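Local structure of mRNA-binding protein PUF3 (Saccharomyces cerevisiae, 3K49) at residues A[176-181]-A[213-218]; A[224-229]-A[245-250]. The protein binds the 3'-UTR of COX17 mRNA, promoting its deadenylation and decay, and binds mRNAs for mitochondrial proteins, localizing them near mitochondria. One frame throughout, in Å; residues are numbered along the deposited sequence.

In the fold
Both contacts lie in the Pumilio homology domain, an arc of helical repeats that binds single-stranded RNA along its concave face, and their centres are about 11 Å apart. In chain order interaction 1 comes first: it joins helix 177-181 of Pumilio 5 to helix 213-218 of Pumilio 6. Interaction 2 follows, pairing helix 222-230, which carries RNA-binding side chains, with helix 238-252, which runs from Pumilio 6 into Pumilio 7. Helix 213-218 ties the two together, since Leu216 CB lies 3.6 Å from Ile226 CD1 and Ile213 CD1 packs on Glu246 CB. One contact therefore links neighbouring repeats, while the other backs the helix that reads the RNA.

Interaction 1: residues A[176-181]-A[213-218]; sequences HIYHLS and IPYLIQ
Tyr178 lays the CE1 corner of its ring against the isobutyl end of Leu216, with CE1 3.8 Å from Leu216 CD2, and so joins two successive repeats of the Pumilio solenoid. Segment 176-181 belongs to Pumilio 5, 213-218 to Pumilio 6; their short helices run nearly parallel, at 20°, with axes 11.3 Å apart. That spacing is bridged by side chains alone, without a hydrogen bond across. A chi1 of 170°, which sets CG anti to the backbone N, carries the Tyr178 ring across to the neighbouring helix, where it and Leu216 lie side by side, pointing opposite ways. Farther out, Tyr178 OH rests against Tyr215 CB at 3.5 Å, a van der Waals contact, the two tyrosine side chains roughly perpendicular. Phe212 also meets the Tyr178 ring. Without the ring, as with an alanine at Tyr178, a gap is likely to open beside Leu216 CD2, and Tyr215 CB would lose its neighbour in Pumilio 5. On the buried side, Ser181 CB touches the same methyl, Leu216 CD2, at 4.0 Å. Its hydroxyl turns back: Ser181 OG donates to Ile177 O at 2.7 Å, approaching from the opposite face of that carbonyl to Ser181 N.

Interaction 2: residues A[224-229]-A[245-250]; sequences YVIQYV and QEIIET. With nucleotides of chain B.
Ile247 meets both Ile226 and Val229, using a different branch for each, in the packing of helix 222-230 against helix 238-252 within the Pumilio-repeat solenoid. Its CG2 methyl touches Ile226 CG2 at 3.7 Å, and the two isoleucine side chains run antiparallel alongside one another. The longer branch serves the second partner: Ile247 CD1 lies 3.7 Å from Val229 CG1, the two side chains crossing at a slant. The split follows from chi1 of -66°, which puts CG1 beside the backbone N and CG2 beside the carbonyl carbon. All three residues are buried and no hydrogen bond crosses, so the evidence is for a purely apolar contact. Ile213 of helix 213-218 also packs on Ile247, while Ile217 of that helix touches Ile226.

Helix 222-230 also carries side chains that contact the RNA. The ring of Tyr224 lies flat against the base of A6 of chain B, with C5 of A6 3.4 Å from the ring plane and over its centre. This is a face-to-face overlap of aromatic groups. The same ring meets U5 of chain B obliquely, so it sits against two consecutive bases, as stacking side chains do in PUF proteins. One turn on, Gln227 recognises U5 through its amide, and its chain is extended beyond CG. Asn223 O accepts a hydrogen bond from Gln227 NE2 as well, a second link that is consistent with fixing the rotation of the amide. The bond to the base is short and nearly straight: Gln227 NE2 donates to O4 of U5 of chain B at 2.6 Å, with an N-H...O angle of 164°.

Interaction 1: residues A[176-181]-A[213-218]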
loop_
_atom_site.group_PDB
_atom_site.type_symbol
_atom_site.label_atom_id
_atom_site.label_comp_id
_atom_site.label_asym_id
_atom_site.label_seq_id
_atom_site.Cartn_x
_atom_site.Cartn_y
_atom_site.Cartn_z
ATOM N N HIS A 176 9.170 16.773 -8.241
ATOM C CA HIS A 176 9.106 16.297 -6.864
ATOM C C HIS A 176 9.050 14.786 -6.749
ATOM O O HIS A 176 9.076 14.247 -5.645
ATOM C CB HIS A 176 7.926 16.932 -6.140
ATOM C CG HIS A 176 7.866 18.420 -6.276
ATOM N ND1 HIS A 176 8.455 19.280 -5.371
ATOM C CD2 HIS A 176 7.284 19.211 -7.212
ATOM C CE1 HIS A 176 8.237 20.525 -5.741
ATOM N NE2 HIS A 176 7.522 20.511 -6.856
ATOM N N ILE A 177 9.019 14.105 -7.890
ATOM C CA ILE A 177 8.750 12.669 -7.922
ATOM C C ILE A 177 9.761 11.809 -7.178
ATOM O O ILE A 177 9.373 10.865 -6.498
ATOM C CB ILE A 177 8.566 12.160 -9.363
ATOM C CG1 ILE A 177 7.309 12.781 -9.974
ATOM C CG2 ILE A 177 8.470 10.636 -9.397
ATOM C CD1 ILE A 177 7.221 12.614 -11.479
ATOM N N TYR A 178 11.052 12.113 -7.291
ATOM C CA TYR A 178 12.029 11.352 -6.514
ATOM C C TYR A 178 11.839 11.580 -5.015
ATOM O O TYR A 178 11.767 10.631 -4.225
ATOM C CB TYR A 178 13.479 11.656 -6.898
ATOM C CG TYR A 178 14.427 11.034 -5.899
ATOM C CD1 TYR A 178 14.743 9.684 -5.968
ATOM C CD2 TYR A 178 14.958 11.783 -4.849
ATOM C CE1 TYR A 178 15.583 9.096 -5.041
ATOM C CE2 TYR A 178 15.814 11.207 -3.917
ATOM C CZ TYR A 178 16.126 9.863 -4.020
ATOM O OH TYR A 178 16.975 9.284 -3.093
ATOM N N HIS A 179 11.758 12.844 -4.625
ATOM C CA HIS A 179 11.487 13.176 -3.236
ATOM C C HIS A 179 10.299 12.369 -2.713
ATOM O O HIS A 179 10.410 11.694 -1.685
ATOM C CB HIS A 179 11.217 14.671 -3.091
ATOM C CG HIS A 179 10.895 15.093 -1.690
ATOM N ND1 HIS A 179 9.610 15.376 -1.271
ATOM C CD2 HIS A 179 11.690 15.282 -0.608
ATOM C CE1 HIS A 179 9.629 15.721 0.004
ATOM N NE2 HIS A 179 10.878 15.672 0.429
ATOM N N LEU A 180 9.174 12.421 -3.433
ATOM C CA LEU A 180 7.947 11.744 -2.991
ATOM C C LEU A 180 8.120 10.233 -2.877
ATOM O O LEU A 180 7.498 9.592 -2.021
ATOM C CB LEU A 180 6.766 12.045 -3.928
ATOM C CG LEU A 180 6.190 13.458 -3.955
ATOM C CD1 LEU A 180 5.151 13.589 -5.078
ATOM C CD2 LEU A 180 5.586 13.795 -2.591
ATOM N N SER A 181 8.964 9.676 -3.744
ATOM C CA SER A 181 9.165 8.226 -3.817
ATOM C C SER A 181 9.961 7.689 -2.641
ATOM O O SER A 181 10.029 6.475 -2.448
ATOM C CB SER A 181 9.863 7.847 -5.121
ATOM O OG SER A 181 9.073 8.235 -6.226
ATOM N N ILE A 213 17.998 4.690 -9.290
ATOM C CA ILE A 213 17.634 3.335 -8.871
ATOM C C ILE A 213 18.445 2.818 -7.693
ATOM O O ILE A 213 17.880 2.170 -6.806
ATOM C CB ILE A 213 17.823 2.323 -10.009
ATOM C CG1 ILE A 213 16.868 2.623 -11.161
ATOM C CG2 ILE A 213 17.630 0.904 -9.494
ATOM C CD1 ILE A 213 17.153 1.822 -12.415
ATOM N N PRO A 214 19.777 3.070 -7.688
ATOM C CA PRO A 214 20.596 2.711 -6.518
ATOM C C PRO A 214 20.099 3.305 -5.194
ATOM O O PRO A 214 20.080 2.595 -4.188
ATOM C CB PRO A 214 21.977 3.285 -6.859
ATOM C CG PRO A 214 22.042 3.287 -8.353
ATOM C CD PRO A 214 20.604 3.520 -8.828
ATOM N N TYR A 215 19.715 4.577 -5.174
ATOM C CA TYR A 215 19.204 5.154 -3.932
ATOM C C TYR A 215 17.855 4.550 -3.583
ATOM O O TYR A 215 17.609 4.185 -2.430
ATOM C CB TYR A 215 19.096 6.676 -4.011
ATOM C CG TYR A 215 20.336 7.336 -4.539
ATOM C CD1 TYR A 215 20.391 7.814 -5.847
ATOM C CD2 TYR A 215 21.468 7.466 -3.742
ATOM C CE1 TYR A 215 21.545 8.418 -6.345
ATOM C CE2 TYR A 215 22.624 8.068 -4.227
ATOM C CZ TYR A 215 22.657 8.542 -5.528
ATOM O OH TYR A 215 23.799 9.140 -6.007
ATOM N N LEU A 216 16.981 4.446 -4.578
ATOM C CA LEU A 216 15.636 3.893 -4.365
ATOM C C LEU A 216 15.680 2.479 -3.811
ATOM O O LEU A 216 14.944 2.146 -2.892
ATOM C CB LEU A 216 14.813 3.937 -5.648
ATOM C CG LEU A 216 14.546 5.361 -6.145
ATOM C CD1 LEU A 216 14.347 5.396 -7.652
ATOM C CD2 LEU A 216 13.362 5.976 -5.425
ATOM N N ILE A 217 16.556 1.643 -4.351
ATOM C CA ILE A 217 16.603 0.252 -3.919
ATOM C C ILE A 217 16.896 0.116 -2.423
ATOM O O ILE A 217 16.439 -0.818 -1.767
ATOM C CB ILE A 217 17.603 -0.550 -4.754
ATOM C CG1 ILE A 217 17.080 -0.714 -6.182
ATOM C CG2 ILE A 217 17.905 -1.905 -4.113
ATOM C CD1 ILE A 217 17.994 -1.599 -7.054
ATOM N N GLN A 218 17.644 1.064 -1.878
ATOM C CA GLN A 218 18.133 0.924 -0.517
ATOM C C GLN A 218 17.383 1.796 0.472
ATOM O O GLN A 218 17.632 1.733 1.674
ATOM C CB GLN A 218 19.624 1.257 -0.458
ATOM C CG GLN A 218 20.443 0.479 -1.444
ATOM C CD GLN A 218 21.861 0.969 -1.521
ATOM O OE1 GLN A 218 22.574 0.989 -0.520
ATOM N NE2 GLN A 218 22.287 1.362 -2.720
#

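Interaction 2: residues A[224-229]-A[245-250]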
loop_
_atom_site.group_PDB
_atom_site.type_symbol
_atom_site.label_atom_id
_atom_site.label_comp_id
_atom_site.label_asym_id
_atom_site.label_seq_id
_atom_site.Cartn_x
_atom_site.Cartn_y
_atom_site.Cartn_z
ATOM N N TYR A 224 9.916 -0.029 -2.097
ATOM C CA TYR A 224 8.596 -0.541 -2.452
ATOM C C TYR A 224 8.234 -0.121 -3.868
ATOM O O TYR A 224 7.631 -0.889 -4.604
ATOM C CB TYR A 224 7.537 -0.070 -1.464
ATOM C CG TYR A 224 7.660 -0.718 -0.105
ATOM C CD1 TYR A 224 8.194 -0.022 0.972
ATOM C CD2 TYR A 224 7.245 -2.029 0.100
ATOM C CE1 TYR A 224 8.301 -0.611 2.222
ATOM C CE2 TYR A 224 7.350 -2.628 1.344
ATOM C CZ TYR A 224 7.876 -1.913 2.395
ATOM O OH TYR A 224 7.984 -2.508 3.627
ATOM N N VAL A 225 8.611 1.097 -4.247
ATOM C CA VAL A 225 8.346 1.577 -5.599
ATOM C C VAL A 225 9.086 0.703 -6.600
ATOM O O VAL A 225 8.586 0.411 -7.698
ATOM C CB VAL A 225 8.812 3.036 -5.787
ATOM C CG1 VAL A 225 8.515 3.515 -7.207
ATOM C CG2 VAL A 225 8.151 3.940 -4.771
ATOM N N ILE A 226 10.292 0.289 -6.215
ATOM C CA ILE A 226 11.092 -0.575 -7.067
ATOM C C ILE A 226 10.374 -1.914 -7.220
ATOM O O ILE A 226 10.264 -2.453 -8.317
ATOM C CB ILE A 226 12.525 -0.828 -6.484
ATOM C CG1 ILE A 226 13.335 0.472 -6.371
ATOM C CG2 ILE A 226 13.260 -1.863 -7.317
ATOM C CD1 ILE A 226 13.378 1.275 -7.660
ATOM N N GLN A 227 9.899 -2.452 -6.104
ATOM C CA GLN A 227 9.232 -3.741 -6.106
ATOM C C GLN A 227 7.990 -3.729 -6.972
ATOM O O GLN A 227 7.678 -4.711 -7.651
ATOM C CB GLN A 227 8.878 -4.140 -4.685
ATOM C CG GLN A 227 10.103 -4.365 -3.845
ATOM C CD GLN A 227 9.780 -4.887 -2.465
ATOM O OE1 GLN A 227 9.343 -6.033 -2.304
ATOM N NE2 GLN A 227 10.019 -4.059 -1.456
ATOM N N TYR A 228 7.286 -2.606 -6.959
ATOM C CA TYR A 228 6.079 -2.498 -7.754
ATOM C C TYR A 228 6.429 -2.506 -9.233
ATOM O O TYR A 228 5.725 -3.117 -10.021
ATOM C CB TYR A 228 5.265 -1.242 -7.403
ATOM C CG TYR A 228 4.090 -1.064 -8.332
ATOM C CD1 TYR A 228 2.929 -1.812 -8.161
ATOM C CD2 TYR A 228 4.161 -0.184 -9.408
ATOM C CE1 TYR A 228 1.864 -1.670 -9.018
ATOM C CE2 TYR A 228 3.102 -0.035 -10.274
ATOM C CZ TYR A 228 1.956 -0.784 -10.078
ATOM O OH TYR A 228 0.888 -0.644 -10.937
ATOM N N VAL A 229 7.505 -1.818 -9.611
ATOM C CA VAL A 229 7.971 -1.857 -10.997
ATOM C C VAL A 229 8.423 -3.255 -11.411
ATOM O O VAL A 229 8.133 -3.701 -12.518
ATOM C CB VAL A 229 9.135 -0.895 -11.237
ATOM C CG1 VAL A 229 9.576 -0.977 -12.683
ATOM C CG2 VAL A 229 8.732 0.533 -10.852
ATOM N N GLN A 245 14.659 -3.557 -16.586
ATOM C CA GLN A 245 15.984 -4.049 -16.929
ATOM C C GLN A 245 17.098 -3.349 -16.120
ATOM O O GLN A 245 17.972 -4.013 -15.561
ATOM C CB GLN A 245 16.228 -3.916 -18.439
ATOM C CG GLN A 245 17.573 -4.480 -18.926
ATOM C CD GLN A 245 17.696 -5.986 -18.728
ATOM O OE1 GLN A 245 16.703 -6.702 -18.749
ATOM N NE2 GLN A 245 18.917 -6.466 -18.533
ATOM N N GLU A 246 17.062 -2.016 -16.047
ATOM C CA GLU A 246 18.046 -1.262 -15.251
ATOM C C GLU A 246 18.012 -1.651 -13.783
ATOM O O GLU A 246 18.994 -1.488 -13.066
ATOM C CB GLU A 246 17.831 0.254 -15.375
ATOM C CG GLU A 246 17.447 0.689 -16.788
ATOM C CD GLU A 246 16.838 2.080 -16.856
ATOM O OE1 GLU A 246 17.492 3.045 -16.391
ATOM O OE2 GLU A 246 15.708 2.199 -17.388
ATOM N N ILE A 247 16.868 -2.138 -13.322
ATOM C CA ILE A 247 16.756 -2.538 -11.931
ATOM C C ILE A 247 17.462 -3.870 -11.766
ATOM O O ILE A 247 18.280 -4.033 -10.868
ATOM C CB ILE A 247 15.298 -2.631 -11.464
ATOM C CG1 ILE A 247 14.646 -1.246 -11.473
ATOM C CG2 ILE A 247 15.244 -3.221 -10.076
ATOM C CD1 ILE A 247 13.119 -1.275 -11.501
ATOM N N ILE A 248 17.149 -4.811 -12.650
ATOM C CA ILE A 248 17.836 -6.089 -12.690
ATOM C C ILE A 248 19.359 -5.896 -12.855
ATOM O O ILE A 248 20.173 -6.458 -12.110
ATOM C CB ILE A 248 17.337 -6.938 -13.870
ATOM C CG1 ILE A 248 15.835 -7.214 -13.752
ATOM C CG2 ILE A 248 18.114 -8.233 -13.950
ATOM C CD1 ILE A 248 15.436 -7.970 -12.492
ATOM N N GLU A 249 19.743 -5.101 -13.845
ATOM C CA GLU A 249 21.157 -4.869 -14.102
ATOM C C GLU A 249 21.812 -4.298 -12.869
ATOM O O GLU A 249 22.892 -4.741 -12.500
ATOM C CB GLU A 249 21.365 -3.964 -15.314
ATOM C CG GLU A 249 21.040 -4.659 -16.630
ATOM C CD GLU A 249 20.781 -3.679 -17.770
ATOM O OE1 GLU A 249 20.524 -2.483 -17.494
ATOM O OE2 GLU A 249 20.826 -4.111 -18.947
ATOM N N THR A 250 21.142 -3.356 -12.208
ATOM C CA THR A 250 21.712 -2.735 -11.016
ATOM C C THR A 250 21.808 -3.725 -9.878
ATOM O O THR A 250 22.784 -3.718 -9.137
ATOM C CB THR A 250 20.919 -1.509 -10.555
ATOM O OG1 THR A 250 20.852 -0.551 -11.617
ATOM C CG2 THR A 250 21.603 -0.871 -9.363
ATOM P P A B 6 6.903 -2.563 8.582
ATOM O OP1 A B 6 6.586 -2.333 10.013
ATOM O OP2 A B 6 6.310 -3.732 7.883
ATOM O "O5'" A B 6 6.486 -1.256 7.766
ATOM C "C5'" A B 6 7.134 -0.017 8.006
ATOM C "C4'" A B 6 6.608 1.043 7.053
ATOM O "O4'" A B 6 6.871 0.665 5.676
ATOM C "C3'" A B 6 5.100 1.278 7.050
ATOM O "O3'" A B 6 4.708 2.069 8.170
ATOM C "C2'" A B 6 4.921 2.031 5.734
ATOM O "O2'" A B 6 5.296 3.390 5.826
ATOM C "C1'" A B 6 5.922 1.319 4.837
ATOM N N9 A B 6 5.332 0.325 3.948
ATOM C C8 A B 6 4.973 -0.969 4.242
ATOM N N7 A B 6 4.492 -1.629 3.213
ATOM C C5 A B 6 4.536 -0.701 2.177
ATOM C C6 A B 6 4.172 -0.785 0.814
ATOM N N6 A B 6 3.661 -1.890 0.259
ATOM N N1 A B 6 4.349 0.309 0.047
ATOM C C2 A B 6 4.850 1.414 0.624
ATOM N N3 A B 6 5.222 1.618 1.892
ATOM C C4 A B 6 5.040 0.506 2.620
ATOM P P U B 5 11.274 -6.514 10.553
ATOM O OP1 U B 5 11.265 -5.483 11.616
ATOM O OP2 U B 5 10.215 -7.554 10.503
ATOM O "O5'" U B 5 11.298 -5.793 9.131
ATOM C "C5'" U B 5 10.097 -5.354 8.524
ATOM C "C4'" U B 5 10.347 -4.026 7.851
ATOM O "O4'" U B 5 11.128 -4.234 6.655
ATOM C "C3'" U B 5 9.128 -3.281 7.350
ATOM O "O3'" U B 5 8.513 -2.594 8.440
ATOM C "C2'" U B 5 9.778 -2.312 6.374
ATOM O "O2'" U B 5 10.374 -1.233 7.057
ATOM C "C1'" U B 5 10.876 -3.183 5.749
ATOM N N1 U B 5 10.532 -3.773 4.438
ATOM C C2 U B 5 10.864 -3.066 3.309
ATOM O O2 U B 5 11.422 -1.986 3.349
ATOM N N3 U B 5 10.515 -3.666 2.121
ATOM C C4 U B 5 9.871 -4.864 1.960
ATOM O O4 U B 5 9.580 -5.245 0.832
ATOM C C5 U B 5 9.559 -5.542 3.181
ATOM C C6 U B 5 9.894 -4.989 4.350
#